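Local coordinates for ATP-dependent DNA helicase (Mycobacterium smegmatis, PDB 5V9X), which couples ATP hydrolysis to 3'-to-5' movement along single-stranded DNA, probably unwinding RNA:DNA hybrids as it goes, at residues R689-D692 with D696-V699; D435-A440 with G634-E639; V699-P704 with D753-D758; S773-S778 with D834-P839; L572-V577 with R779-A784. All coordinates share one frame; numbering follows the deposited sequence.

Contact 1: R689-D692 with D696-V699; sequences RFRD and DWRV
Trp-697 lies between Arg-689 and Arg-691 on one face of a beta hairpin. The hairpin is made by strands 684-691 and 697-702, antiparallel neighbours in a mixed five-stranded sheet. CD of Arg-689 sits over one face of the indole in a CH-pi contact, 4.0 Å from the centroid of the six-membered ring of Trp-697. With CG of Arg-689 anti to the backbone N (chi1 -175°), the aliphatic part of the chain is laid against the indole, and CG comes 3.4 Å from Trp-697 CE3. The Arg-689 guanidinium is turned 76° from the ring plane. Arg-689 CZ is 5.7 Å from the centroid of the six-membered ring of Trp-697, so any cation-pi attraction is weak at most. The opposite face of the indole takes CB of Arg-691. That chain then runs alongside the ring in the same direction, and Arg-691 NH1 ends 3.7 Å from Trp-697 CH2. Val-699 extends this face by touching Arg-689 CG through its own CG2.

Phe-690 and Arg-698 share the other face of the sheet. CB of Arg-698 stands over the Phe-690 ring, offset toward its rim, and the guanidinium lies only 14° from parallel to that ring. The extended Arg-698 chain reaches on to Asp-692, near the turn. The two charges form a salt bridge, but the positions of its atoms are uncertain. Thr-860 and Pro-863 also touch the Phe-690 side chain. Beneath these side chains the backbones form a hydrogen-bonded pair. Phe-690 N donates to Arg-698 O at 3.1 Å, and Arg-698 N donates to Phe-690 O at 2.8 Å.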
# COMPACT_ATOMS: atom_id res chain seq x y z
N ARG A 689 -11.35 21.87 -24.87
CA ARG A 689 -10.90 23.25 -24.72
C ARG A 689 -12.09 24.16 -24.45
O ARG A 689 -13.17 23.99 -25.03
CB ARG A 689 -10.15 23.72 -25.97
CG ARG A 689 -9.55 25.11 -25.85
CD ARG A 689 -8.79 25.53 -27.10
NE ARG A 689 -9.60 25.40 -28.31
CZ ARG A 689 -9.49 24.40 -29.18
NH1 ARG A 689 -8.60 23.44 -28.98
NH2 ARG A 689 -10.27 24.36 -30.25
N PHE A 690 -11.88 25.13 -23.56
CA PHE A 690 -12.87 26.16 -23.27
C PHE A 690 -12.13 27.36 -22.71
O PHE A 690 -10.95 27.27 -22.33
CB PHE A 690 -13.95 25.66 -22.31
CG PHE A 690 -13.41 25.13 -21.01
CD1 PHE A 690 -13.12 23.78 -20.87
CD2 PHE A 690 -13.21 25.97 -19.92
CE1 PHE A 690 -12.63 23.28 -19.67
CE2 PHE A 690 -12.72 25.48 -18.73
CZ PHE A 690 -12.43 24.13 -18.60
N ARG A 691 -12.82 28.49 -22.66
CA ARG A 691 -12.25 29.71 -22.10
C ARG A 691 -12.81 29.95 -20.70
O ARG A 691 -13.99 29.70 -20.44
CB ARG A 691 -12.53 30.92 -22.99
CG ARG A 691 -13.99 31.22 -23.22
CD ARG A 691 -14.16 32.54 -23.95
NE ARG A 691 -13.43 32.56 -25.22
CZ ARG A 691 -13.92 32.13 -26.37
NH1 ARG A 691 -13.19 32.19 -27.47
NH2 ARG A 691 -15.15 31.64 -26.43
N ASP A 692 -11.95 30.41 -19.81
CA ASP A 692 -12.36 30.71 -18.45
C ASP A 692 -13.31 31.90 -18.43
O ASP A 692 -13.41 32.67 -19.39
CB ASP A 692 -11.14 31.02 -17.57
CG ASP A 692 -11.35 30.64 -16.12
OD1 ASP A 692 -10.37 30.26 -15.45
OD2 ASP A 692 -12.51 30.71 -15.65
N ASP A 696 -9.47 33.23 -20.09
CA ASP A 696 -8.27 32.44 -20.28
C ASP A 696 -8.60 31.04 -20.79
O ASP A 696 -9.59 30.43 -20.37
CB ASP A 696 -7.48 32.34 -18.97
CG ASP A 696 -7.28 33.70 -18.32
OD1 ASP A 696 -7.29 34.71 -19.05
OD2 ASP A 696 -7.11 33.75 -17.08
N TRP A 697 -7.77 30.54 -21.69
CA TRP A 697 -7.99 29.22 -22.27
C TRP A 697 -7.68 28.12 -21.26
O TRP A 697 -6.86 28.28 -20.35
CB TRP A 697 -7.13 29.03 -23.52
CG TRP A 697 -7.68 29.66 -24.75
CD1 TRP A 697 -7.12 30.65 -25.50
CD2 TRP A 697 -8.92 29.33 -25.39
NE1 TRP A 697 -7.92 30.96 -26.56
CE2 TRP A 697 -9.04 30.17 -26.52
CE3 TRP A 697 -9.94 28.42 -25.12
CZ2 TRP A 697 -10.13 30.11 -27.38
CZ3 TRP A 697 -11.03 28.36 -25.98
CH2 TRP A 697 -11.12 29.20 -27.09
N ARG A 698 -8.35 26.98 -21.44
CA ARG A 698 -8.10 25.79 -20.64
C ARG A 698 -8.24 24.57 -21.53
O ARG A 698 -9.32 24.30 -22.06
CB ARG A 698 -9.06 25.70 -19.45
CG ARG A 698 -8.43 26.13 -18.14
CD ARG A 698 -9.39 26.00 -16.97
NE ARG A 698 -8.72 26.29 -15.70
CZ ARG A 698 -8.47 27.52 -15.26
NH1 ARG A 698 -8.82 28.57 -15.98
NH2 ARG A 698 -7.86 27.70 -14.10
N VAL A 699 -7.14 23.84 -21.70
CA VAL A 699 -7.09 22.66 -22.56
C VAL A 699 -6.88 21.44 -21.68
O VAL A 699 -5.85 21.33 -21.00
CB VAL A 699 -5.98 22.79 -23.62
CG1 VAL A 699 -6.06 21.64 -24.61
CG2 VAL A 699 -6.08 24.12 -24.34

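Contact 2: D435-A440 with G634-E639; sequences DLIGCA and GAFTGE
The Phe-636 ring is the one flat group of this contact, and two aliphatic carbons, one from Ala-440 and one from Ile-437, meet it obliquely. Both lie on the same side of the ring plane, and neither sits squarely over the face or at the edge. CB of Ala-440 comes to the far end of the ring, 3.6 Å from Phe-636 CZ. CG2 of Ile-437 comes to its flank, 3.8 Å from Phe-636 CD2 and 3.9 Å from Phe-636 CE2. The ring reaches this position because the first torsion of Phe-636 is extended (chi1 169°), which sends the ring out across the gap between the helices.

The same Ile-437 methyl has a second neighbour. OG1 of Thr-637 lies 3.8 Å from Ile-437 CG2, and the two side chains cross at about a right angle. The hydroxyl is hydrogen-bonded to Val-633 O, one turn back in its own helix, so its polar end is satisfied locally. No hydrogen bond links the two segments. The four touching residues are buried, and the contact is mostly apolar.

The short helical segments cross at 111°, with 10.5 Å between their axes. Across this steep crossing most of the contact is made by one large ring. Helix 661-676 packs on both partners, with Leu-665 and Leu-668 against Ile-437 and Leu-669 against Thr-637. On helix 433-448, Leu-436 rests on Val-260 and Val-262 of strand 256-262, part of the second seven-stranded parallel sheet.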
# COMPACT_ATOMS: atom_id res chain seq x y z
N ASP A 435 -16.31 8.86 -9.36
CA ASP A 435 -15.97 7.79 -8.42
C ASP A 435 -16.85 6.57 -8.64
O ASP A 435 -16.43 5.44 -8.37
CB ASP A 435 -16.08 8.29 -6.98
CG ASP A 435 -15.54 7.29 -5.98
OD1 ASP A 435 -14.76 6.40 -6.37
OD2 ASP A 435 -15.91 7.39 -4.79
N LEU A 436 -18.08 6.78 -9.13
CA LEU A 436 -18.97 5.66 -9.43
C LEU A 436 -18.36 4.73 -10.46
O LEU A 436 -18.45 3.50 -10.34
CB LEU A 436 -20.33 6.19 -9.90
CG LEU A 436 -21.34 5.20 -10.47
CD1 LEU A 436 -21.72 4.16 -9.43
CD2 LEU A 436 -22.57 5.94 -10.97
N ILE A 437 -17.72 5.30 -11.49
CA ILE A 437 -17.00 4.48 -12.46
C ILE A 437 -15.84 3.76 -11.78
O ILE A 437 -15.54 2.60 -12.08
CB ILE A 437 -16.52 5.35 -13.64
CG1 ILE A 437 -17.71 5.94 -14.38
CG2 ILE A 437 -15.64 4.53 -14.58
CD1 ILE A 437 -17.34 7.04 -15.35
N GLY A 438 -15.16 4.45 -10.85
CA GLY A 438 -14.06 3.82 -10.14
C GLY A 438 -14.50 2.62 -9.32
O GLY A 438 -13.84 1.58 -9.32
N CYS A 439 -15.61 2.76 -8.60
CA CYS A 439 -16.13 1.64 -7.81
C CYS A 439 -16.61 0.50 -8.71
O CYS A 439 -16.44 -0.67 -8.37
CB CYS A 439 -17.25 2.11 -6.90
SG CYS A 439 -16.78 3.37 -5.70
N ALA A 440 -17.22 0.84 -9.85
CA ALA A 440 -17.74 -0.19 -10.74
C ALA A 440 -16.62 -1.04 -11.33
O ALA A 440 -16.66 -2.27 -11.27
CB ALA A 440 -18.57 0.45 -11.85
N GLY A 634 -10.95 2.85 -18.95
CA GLY A 634 -11.40 3.39 -20.22
C GLY A 634 -12.21 2.39 -21.02
O GLY A 634 -13.22 2.75 -21.63
N ALA A 635 -11.79 1.12 -21.03
CA ALA A 635 -12.55 0.09 -21.73
C ALA A 635 -13.93 -0.10 -21.12
O ALA A 635 -14.87 -0.46 -21.83
CB ALA A 635 -11.77 -1.22 -21.73
N PHE A 636 -14.06 0.13 -19.81
CA PHE A 636 -15.37 0.09 -19.18
C PHE A 636 -16.21 1.29 -19.59
O PHE A 636 -17.40 1.15 -19.90
CB PHE A 636 -15.22 0.02 -17.66
CG PHE A 636 -16.50 0.25 -16.90
CD1 PHE A 636 -17.30 -0.82 -16.52
CD2 PHE A 636 -16.90 1.53 -16.54
CE1 PHE A 636 -18.47 -0.61 -15.81
CE2 PHE A 636 -18.07 1.74 -15.83
CZ PHE A 636 -18.86 0.67 -15.47
N THR A 637 -15.61 2.48 -19.59
CA THR A 637 -16.35 3.69 -19.94
C THR A 637 -16.80 3.65 -21.39
O THR A 637 -17.96 3.95 -21.69
CB THR A 637 -15.48 4.93 -19.68
OG1 THR A 637 -15.11 4.97 -18.29
CG2 THR A 637 -16.25 6.19 -20.03
N GLY A 638 -15.90 3.28 -22.29
CA GLY A 638 -16.28 3.19 -23.70
C GLY A 638 -17.37 2.17 -23.94
O GLY A 638 -18.34 2.44 -24.64
N GLU A 639 -17.23 0.98 -23.35
CA GLU A 639 -18.19 -0.10 -23.59
C GLU A 639 -19.59 0.30 -23.14
O GLU A 639 -20.55 0.22 -23.91
CB GLU A 639 -17.74 -1.38 -22.89
CG GLU A 639 -18.73 -2.53 -23.06
CD GLU A 639 -18.17 -3.86 -22.61
OE1 GLU A 639 -18.62 -4.37 -21.56
OE2 GLU A 639 -17.29 -4.40 -23.30

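Contact 3: V699-P704 with D753-D758; sequences VILHSP and DLFVFD
Phe-755 packs on Leu-701 and Val-699 of strand 697-702. The contact lays the loop before helix 759-769 against one face of the mixed five-stranded sheet. From its start, the Phe-755 side chain runs past Leu-701 in the opposite direction. CB of Phe-755 meets the Leu-701 methyl CD2 at 3.9 Å. CG of Phe-755 lies against the same methyl at 3.7 Å, and CD1 of Phe-755 lies 3.6 Å from Leu-701 CD2. Further out, the ring slides over the root of the leucine. CE1 and CZ of Phe-755 each lie 3.6 Å from Leu-701 CB. CB of Leu-701 stands over the ring centre, 3.6 Å from the Phe-755 centroid, in a face-on CH-pi contact.

No hydrogen bond joins the two segments, and the three touching residues are buried. Ile-738 and Val-740 of the adjacent strand 737-742 also touch the Phe-755 side chain. Leu-713 of helix 707-725 packs on Leu-701, while Val-717 and Leu-721 of that helix pack on Leu-754. The contact is part of the apolar layer between sheet and helix. At the outer edge of the ring, close to its plane, Val-699 CG1 lies 4.1 Å from Phe-755 CE2.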
# COMPACT_ATOMS: atom_id res chain seq x y z
N VAL A 699 -7.14 23.84 -21.70
CA VAL A 699 -7.09 22.66 -22.56
C VAL A 699 -6.88 21.44 -21.68
O VAL A 699 -5.85 21.33 -21.00
CB VAL A 699 -5.98 22.79 -23.62
CG1 VAL A 699 -6.06 21.64 -24.61
CG2 VAL A 699 -6.08 24.12 -24.34
N ILE A 700 -7.84 20.52 -21.70
CA ILE A 700 -7.84 19.35 -20.84
C ILE A 700 -7.66 18.11 -21.70
O ILE A 700 -8.38 17.91 -22.68
CB ILE A 700 -9.14 19.26 -20.02
CG1 ILE A 700 -9.26 20.45 -19.07
CG2 ILE A 700 -9.19 17.95 -19.26
CD1 ILE A 700 -10.56 20.50 -18.32
N LEU A 701 -6.69 17.27 -21.33
CA LEU A 701 -6.51 15.97 -21.95
C LEU A 701 -7.26 14.94 -21.12
O LEU A 701 -7.04 14.83 -19.91
CB LEU A 701 -5.04 15.59 -22.06
CG LEU A 701 -4.75 14.13 -22.45
CD1 LEU A 701 -5.37 13.80 -23.80
CD2 LEU A 701 -3.26 13.85 -22.45
N HIS A 702 -8.16 14.20 -21.75
CA HIS A 702 -8.93 13.16 -21.08
C HIS A 702 -8.33 11.80 -21.41
O HIS A 702 -8.20 11.44 -22.59
CB HIS A 702 -10.40 13.21 -21.50
CG HIS A 702 -11.15 14.38 -20.95
ND1 HIS A 702 -10.96 15.67 -21.41
CD2 HIS A 702 -12.11 14.46 -20.00
CE1 HIS A 702 -11.77 16.49 -20.76
NE2 HIS A 702 -12.47 15.78 -19.89
N SER A 703 -7.98 11.04 -20.38
CA SER A 703 -7.35 9.73 -20.50
C SER A 703 -7.41 9.02 -19.16
O SER A 703 -7.12 9.63 -18.13
CB SER A 703 -5.90 9.87 -20.97
OG SER A 703 -5.13 8.74 -20.58
N PRO A 704 -7.77 7.74 -19.12
CA PRO A 704 -7.90 7.03 -17.85
C PRO A 704 -6.62 6.35 -17.36
O PRO A 704 -6.67 5.71 -16.31
CB PRO A 704 -8.96 5.98 -18.18
CG PRO A 704 -8.68 5.63 -19.60
CD PRO A 704 -8.20 6.90 -20.26
N ASP A 753 -2.06 18.38 -30.51
CA ASP A 753 -0.70 17.94 -30.75
C ASP A 753 0.24 18.29 -29.60
O ASP A 753 1.37 17.79 -29.56
CB ASP A 753 -0.17 18.56 -32.05
CG ASP A 753 -1.06 18.25 -33.24
OD1 ASP A 753 -2.16 18.83 -33.33
OD2 ASP A 753 -0.66 17.42 -34.09
N LEU A 754 -0.21 19.14 -28.68
CA LEU A 754 0.59 19.50 -27.51
C LEU A 754 0.93 18.27 -26.68
O LEU A 754 2.04 18.16 -26.13
CB LEU A 754 -0.16 20.53 -26.67
CG LEU A 754 0.42 20.98 -25.33
CD1 LEU A 754 1.80 21.59 -25.52
CD2 LEU A 754 -0.52 21.96 -24.66
N PHE A 755 -0.00 17.32 -26.57
CA PHE A 755 0.20 16.14 -25.75
C PHE A 755 0.90 15.00 -26.48
O PHE A 755 1.46 14.12 -25.82
CB PHE A 755 -1.15 15.64 -25.22
CG PHE A 755 -1.94 16.68 -24.47
CD1 PHE A 755 -1.65 16.96 -23.14
CD2 PHE A 755 -2.96 17.37 -25.10
CE1 PHE A 755 -2.37 17.92 -22.45
CE2 PHE A 755 -3.69 18.34 -24.41
CZ PHE A 755 -3.39 18.61 -23.09
N VAL A 756 0.90 15.01 -27.81
CA VAL A 756 1.41 13.89 -28.58
C VAL A 756 2.92 14.02 -28.75
O VAL A 756 3.42 15.07 -29.18
CB VAL A 756 0.71 13.81 -29.95
CG1 VAL A 756 1.24 12.64 -30.76
CG2 VAL A 756 -0.79 13.70 -29.76
N PHE A 757 3.64 12.95 -28.42
CA PHE A 757 5.09 12.88 -28.58
C PHE A 757 5.46 11.59 -29.29
O PHE A 757 4.70 10.62 -29.32
CB PHE A 757 5.81 12.95 -27.23
CG PHE A 757 5.81 14.31 -26.60
CD1 PHE A 757 4.67 14.81 -25.98
CD2 PHE A 757 6.95 15.09 -26.61
CE1 PHE A 757 4.67 16.07 -25.40
CE2 PHE A 757 6.96 16.35 -26.03
CZ PHE A 757 5.82 16.84 -25.42
N ASP A 758 6.66 11.59 -29.88
CA ASP A 758 7.19 10.37 -30.48
C ASP A 758 7.62 9.39 -29.40
O ASP A 758 8.05 9.78 -28.31
CB ASP A 758 8.36 10.69 -31.41
CG ASP A 758 7.91 11.22 -32.76
OD1 ASP A 758 6.94 10.67 -33.33
OD2 ASP A 758 8.52 12.20 -33.25

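Contact 4: S773-S778 with D834-P839; sequences SALFAS and DVYDVP
Leu-775 meets Val-835 and Tyr-836 in a buried, apolar contact. It joins the first turn of helix 774-786 to the end of helix 822-835. One leucine methyl does the touching. CD2 of Leu-775 lies 3.8 Å from Val-835 CG1 and 3.6 Å from Tyr-836 CE1. The same methyl, Leu-775 CD2, is 3.6 Å from Tyr-836 OH. Leucine and tyrosine come from opposite directions, and the methyl approaches the outer part of the ring obliquely. The Leu-775 branch is swung toward Val-835 and Tyr-836 with CG trans to the amide nitrogen (chi1 172°).

Ser-773 is more remote, with OG 4.2 Å from Tyr-836 OH. Its hydroxyl is hydrogen-bonded to Val-770 O. No hydrogen bond crosses between the two segments.

Helix 707-725 adds Pro-712 and Leu-715 against Tyr-836, and Cys-831, on the same helix as Val-835, packs on Leu-775. Arg-708 of helix 707-725 is hydrogen-bonded through NE to Val-835 O, which links that helix to the end of helix 822-835.

Ser-773 takes the N-cap position of its helix. On the other side, Tyr-836 is the first residue to leave helix 822-835, and Asp-837 is already the N-cap of helix 838-849. This two-residue linker joins consecutive helices, and Tyr-836 packs on the start of helix 774-786, a helix-packing arrangement within the region matching the DEAD/H-associated family.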
# COMPACT_ATOMS: atom_id res chain seq x y z
N SER A 773 11.60 18.88 -11.19
CA SER A 773 10.20 18.75 -10.83
C SER A 773 10.02 18.70 -9.32
O SER A 773 10.93 18.33 -8.57
CB SER A 773 9.60 17.49 -11.46
OG SER A 773 10.14 16.32 -10.88
N ALA A 774 8.82 19.08 -8.87
CA ALA A 774 8.52 19.08 -7.45
C ALA A 774 8.56 17.68 -6.86
O ALA A 774 8.90 17.51 -5.68
CB ALA A 774 7.16 19.72 -7.20
N LEU A 775 8.21 16.66 -7.65
CA LEU A 775 8.26 15.29 -7.16
C LEU A 775 9.67 14.89 -6.77
O LEU A 775 9.88 14.27 -5.72
CB LEU A 775 7.72 14.33 -8.23
CG LEU A 775 7.90 12.84 -7.92
CD1 LEU A 775 6.99 12.42 -6.77
CD2 LEU A 775 7.65 11.99 -9.15
N PHE A 776 10.66 15.26 -7.58
CA PHE A 776 12.04 14.92 -7.28
C PHE A 776 12.51 15.57 -5.99
O PHE A 776 13.23 14.96 -5.19
CB PHE A 776 12.95 15.32 -8.43
CG PHE A 776 14.41 15.13 -8.15
CD1 PHE A 776 15.01 13.90 -8.35
CD2 PHE A 776 15.19 16.18 -7.68
CE1 PHE A 776 16.36 13.72 -8.08
CE2 PHE A 776 16.53 16.00 -7.41
CZ PHE A 776 17.11 14.77 -7.61
N ALA A 777 12.12 16.83 -5.76
CA ALA A 777 12.49 17.50 -4.52
C ALA A 777 11.96 16.75 -3.30
O ALA A 777 12.67 16.59 -2.31
CB ALA A 777 11.98 18.94 -4.53
N SER A 778 10.71 16.28 -3.37
CA SER A 778 10.14 15.54 -2.25
C SER A 778 10.83 14.20 -2.07
O SER A 778 11.20 13.83 -0.95
CB SER A 778 8.63 15.35 -2.47
OG SER A 778 7.95 16.59 -2.41
N ASP A 834 9.61 3.73 -9.84
CA ASP A 834 8.60 3.40 -8.84
C ASP A 834 7.36 4.29 -8.92
O ASP A 834 6.25 3.81 -8.68
CB ASP A 834 9.19 3.49 -7.43
CG ASP A 834 10.16 2.36 -7.14
OD1 ASP A 834 10.49 1.60 -8.07
OD2 ASP A 834 10.59 2.24 -5.97
N VAL A 835 7.53 5.57 -9.25
CA VAL A 835 6.41 6.51 -9.31
C VAL A 835 5.86 6.55 -10.73
O VAL A 835 4.67 6.31 -10.96
CB VAL A 835 6.83 7.91 -8.84
CG1 VAL A 835 5.63 8.84 -8.79
CG2 VAL A 835 7.50 7.83 -7.47
N TYR A 836 6.73 6.88 -11.69
CA TYR A 836 6.32 6.92 -13.09
C TYR A 836 6.23 5.50 -13.65
O TYR A 836 6.70 4.53 -13.06
CB TYR A 836 7.30 7.74 -13.92
CG TYR A 836 7.43 9.20 -13.54
CD1 TYR A 836 6.41 9.85 -12.84
CD2 TYR A 836 8.56 9.93 -13.88
CE1 TYR A 836 6.53 11.19 -12.50
CE2 TYR A 836 8.68 11.27 -13.53
CZ TYR A 836 7.67 11.89 -12.84
OH TYR A 836 7.79 13.22 -12.50
N ASP A 837 5.61 5.41 -14.83
CA ASP A 837 5.57 4.18 -15.63
C ASP A 837 5.90 4.61 -17.06
O ASP A 837 5.00 4.83 -17.88
CB ASP A 837 4.22 3.47 -15.53
CG ASP A 837 4.20 2.13 -16.25
OD1 ASP A 837 5.25 1.73 -16.80
OD2 ASP A 837 3.14 1.48 -16.25
N VAL A 838 7.19 4.75 -17.35
CA VAL A 838 7.65 5.24 -18.65
C VAL A 838 7.37 4.22 -19.75
O VAL A 838 6.91 4.62 -20.83
CB VAL A 838 9.14 5.63 -18.59
CG1 VAL A 838 9.62 6.06 -19.97
CG2 VAL A 838 9.36 6.74 -17.58
N PRO A 839 7.63 2.92 -19.56
CA PRO A 839 7.22 1.94 -20.59
C PRO A 839 5.76 2.06 -20.99
O PRO A 839 5.43 1.89 -22.18
CB PRO A 839 7.52 0.60 -19.93
CG PRO A 839 8.69 0.88 -19.08
CD PRO A 839 8.48 2.27 -18.54

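Contact 5: L572-V577 with R779-A784; sequences LDEEMV and RFRECA
Arg-781 grips the carboxylate of Glu-574 side-on, with two nitrogens directed to a single oxygen. NE of Arg-781 donates to Glu-574 OE2 at 2.8 Å, and Arg-781 NH2 donates to the same Glu-574 OE2, also at 2.8 Å. Both bonds are bent, with the NE-H bond at 133°. They reach OE2 on its syn side, the side of the other oxygen. Both bonds go to one oxygen and the carboxylate and guanidinium planes are 60° apart, so this is not the flat two-oxygen pairing. The two side chains come from opposite directions. That of Glu-574 is extended beyond CG. That of Arg-781 bends at chi3 (55°), which turns NE and NH2 to the glutamate.

The pair belongs to a salt-bridge network that links helix 574-578, in the region matching the winged-helix family, to helix 774-786, in the region matching the DEAD/H-associated family. Glu-782 OE2 makes a salt bridge with Arg-781 NH2 at 3.6 Å. Arg-779 NE faces Glu-782 OE1 at 3.7 Å, a long charge pair with no N-H directed at the oxygen.

Further partners fix both groups. Arg-805 of helix 801-815 forms a salt bridge with Glu-574 OE1, and Arg-781 NH1 is hydrogen-bonded to Asp-551 O. Having two arginines around it would probably favour the charged form of Glu-574. Arg-552 pairs with Glu-782. At the start of helix 574-578, Asp-573 is the N-cap, and its OD1 accepts from Glu-575 N at 3.0 Å. The Glu-575 carboxylate in turn forms a salt bridge with Arg-619.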
# COMPACT_ATOMS: atom_id res chain seq x y z
N LEU A 572 -2.18 22.62 1.67
CA LEU A 572 -1.66 22.46 0.32
C LEU A 572 -0.61 21.36 0.32
O LEU A 572 0.07 21.12 1.32
CB LEU A 572 -1.05 23.77 -0.21
CG LEU A 572 -2.02 24.77 -0.84
CD1 LEU A 572 -1.30 26.03 -1.27
CD2 LEU A 572 -2.74 24.13 -2.02
N ASP A 573 -0.49 20.69 -0.83
CA ASP A 573 0.44 19.57 -0.96
C ASP A 573 1.88 20.07 -1.00
O ASP A 573 2.17 21.14 -1.54
CB ASP A 573 0.12 18.77 -2.23
CG ASP A 573 0.73 17.38 -2.22
OD1 ASP A 573 1.96 17.26 -2.02
OD2 ASP A 573 -0.02 16.40 -2.41
N GLU A 574 2.78 19.27 -0.43
CA GLU A 574 4.20 19.63 -0.40
C GLU A 574 4.75 19.85 -1.80
O GLU A 574 5.60 20.73 -2.00
CB GLU A 574 4.99 18.54 0.33
CG GLU A 574 6.50 18.67 0.23
CD GLU A 574 7.22 17.69 1.14
OE1 GLU A 574 6.65 17.32 2.19
OE2 GLU A 574 8.36 17.29 0.81
N GLU A 575 4.27 19.09 -2.79
CA GLU A 575 4.71 19.30 -4.17
C GLU A 575 4.05 20.53 -4.78
O GLU A 575 4.71 21.31 -5.47
CB GLU A 575 4.40 18.05 -5.00
CG GLU A 575 5.15 16.81 -4.56
CD GLU A 575 4.83 15.59 -5.40
OE1 GLU A 575 4.49 15.77 -6.59
OE2 GLU A 575 4.90 14.47 -4.87
N MET A 576 2.75 20.71 -4.55
CA MET A 576 2.07 21.92 -5.02
C MET A 576 2.72 23.17 -4.44
O MET A 576 2.84 24.19 -5.12
CB MET A 576 0.59 21.86 -4.65
CG MET A 576 -0.16 23.19 -4.79
SD MET A 576 -0.21 23.80 -6.49
CE MET A 576 -0.88 25.45 -6.23
N VAL A 577 3.18 23.09 -3.19
CA VAL A 577 3.82 24.24 -2.55
C VAL A 577 5.19 24.51 -3.17
O VAL A 577 5.61 25.67 -3.30
CB VAL A 577 3.92 24.01 -1.03
CG1 VAL A 577 4.79 25.07 -0.38
CG2 VAL A 577 2.53 24.04 -0.41
N ARG A 779 11.01 13.45 -3.15
CA ARG A 779 11.60 12.13 -3.04
C ARG A 779 13.10 12.19 -2.74
O ARG A 779 13.65 11.22 -2.21
CB ARG A 779 11.34 11.31 -4.31
CG ARG A 779 9.85 11.09 -4.59
CD ARG A 779 9.15 10.43 -3.41
NE ARG A 779 7.70 10.41 -3.56
CZ ARG A 779 7.00 9.35 -3.96
NH1 ARG A 779 7.61 8.21 -4.25
NH2 ARG A 779 5.67 9.44 -4.07
N PHE A 780 13.76 13.31 -3.05
CA PHE A 780 15.14 13.48 -2.59
C PHE A 780 15.18 13.68 -1.08
O PHE A 780 16.11 13.22 -0.41
CB PHE A 780 15.80 14.66 -3.31
CG PHE A 780 17.22 14.90 -2.89
CD1 PHE A 780 18.27 14.29 -3.55
CD2 PHE A 780 17.52 15.75 -1.83
CE1 PHE A 780 19.59 14.51 -3.17
CE2 PHE A 780 18.83 15.98 -1.44
CZ PHE A 780 19.86 15.36 -2.11
N ARG A 781 14.19 14.39 -0.52
CA ARG A 781 14.14 14.58 0.92
C ARG A 781 13.87 13.26 1.64
O ARG A 781 14.58 12.90 2.58
CB ARG A 781 13.06 15.60 1.28
CG ARG A 781 12.75 15.67 2.76
CD ARG A 781 11.53 16.52 3.06
NE ARG A 781 10.35 16.09 2.31
CZ ARG A 781 9.60 15.04 2.64
NH1 ARG A 781 9.91 14.31 3.70
NH2 ARG A 781 8.54 14.73 1.91
N GLU A 782 12.84 12.52 1.20
CA GLU A 782 12.53 11.24 1.82
C GLU A 782 13.70 10.27 1.71
O GLU A 782 13.96 9.49 2.63
CB GLU A 782 11.27 10.64 1.19
CG GLU A 782 10.01 11.49 1.35
CD GLU A 782 8.82 10.91 0.60
OE1 GLU A 782 8.98 9.87 -0.08
OE2 GLU A 782 7.71 11.50 0.68
N CYS A 783 14.41 10.30 0.58
CA CYS A 783 15.56 9.42 0.41
C CYS A 783 16.71 9.81 1.33
O CYS A 783 17.31 8.96 1.99
CB CYS A 783 16.02 9.42 -1.05
SG CYS A 783 15.03 8.40 -2.16
N ALA A 784 17.02 11.11 1.39
CA ALA A 784 18.12 11.57 2.24
C ALA A 784 17.87 11.22 3.71
O ALA A 784 18.78 10.77 4.41
CB ALA A 784 18.32 13.07 2.08

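Contacts 1 and 3 share Val-699 and strand 697-702, and Phe-690 CE1 packs on Ile-700 CD1 at 3.7 Å. Contact 3 reaches contact 2 where Gly-634 CA meets Pro-704 CG at 3.6 Å. Contacts 4 and 5 both use helix 774-786, with centres 11 Å apart. Ser-778 OG makes a weak hydrogen bond to Glu-574 OE2 between them. Contacts 3 and 4 do not touch, their nearest atoms being about 9 Å apart. None of the segments belongs to the AMP-PNP pocket. The nearest atoms of the bound DNA are about 5 Å from contact 5, 7 Å from contact 2 and 10 to 11 Å from the others.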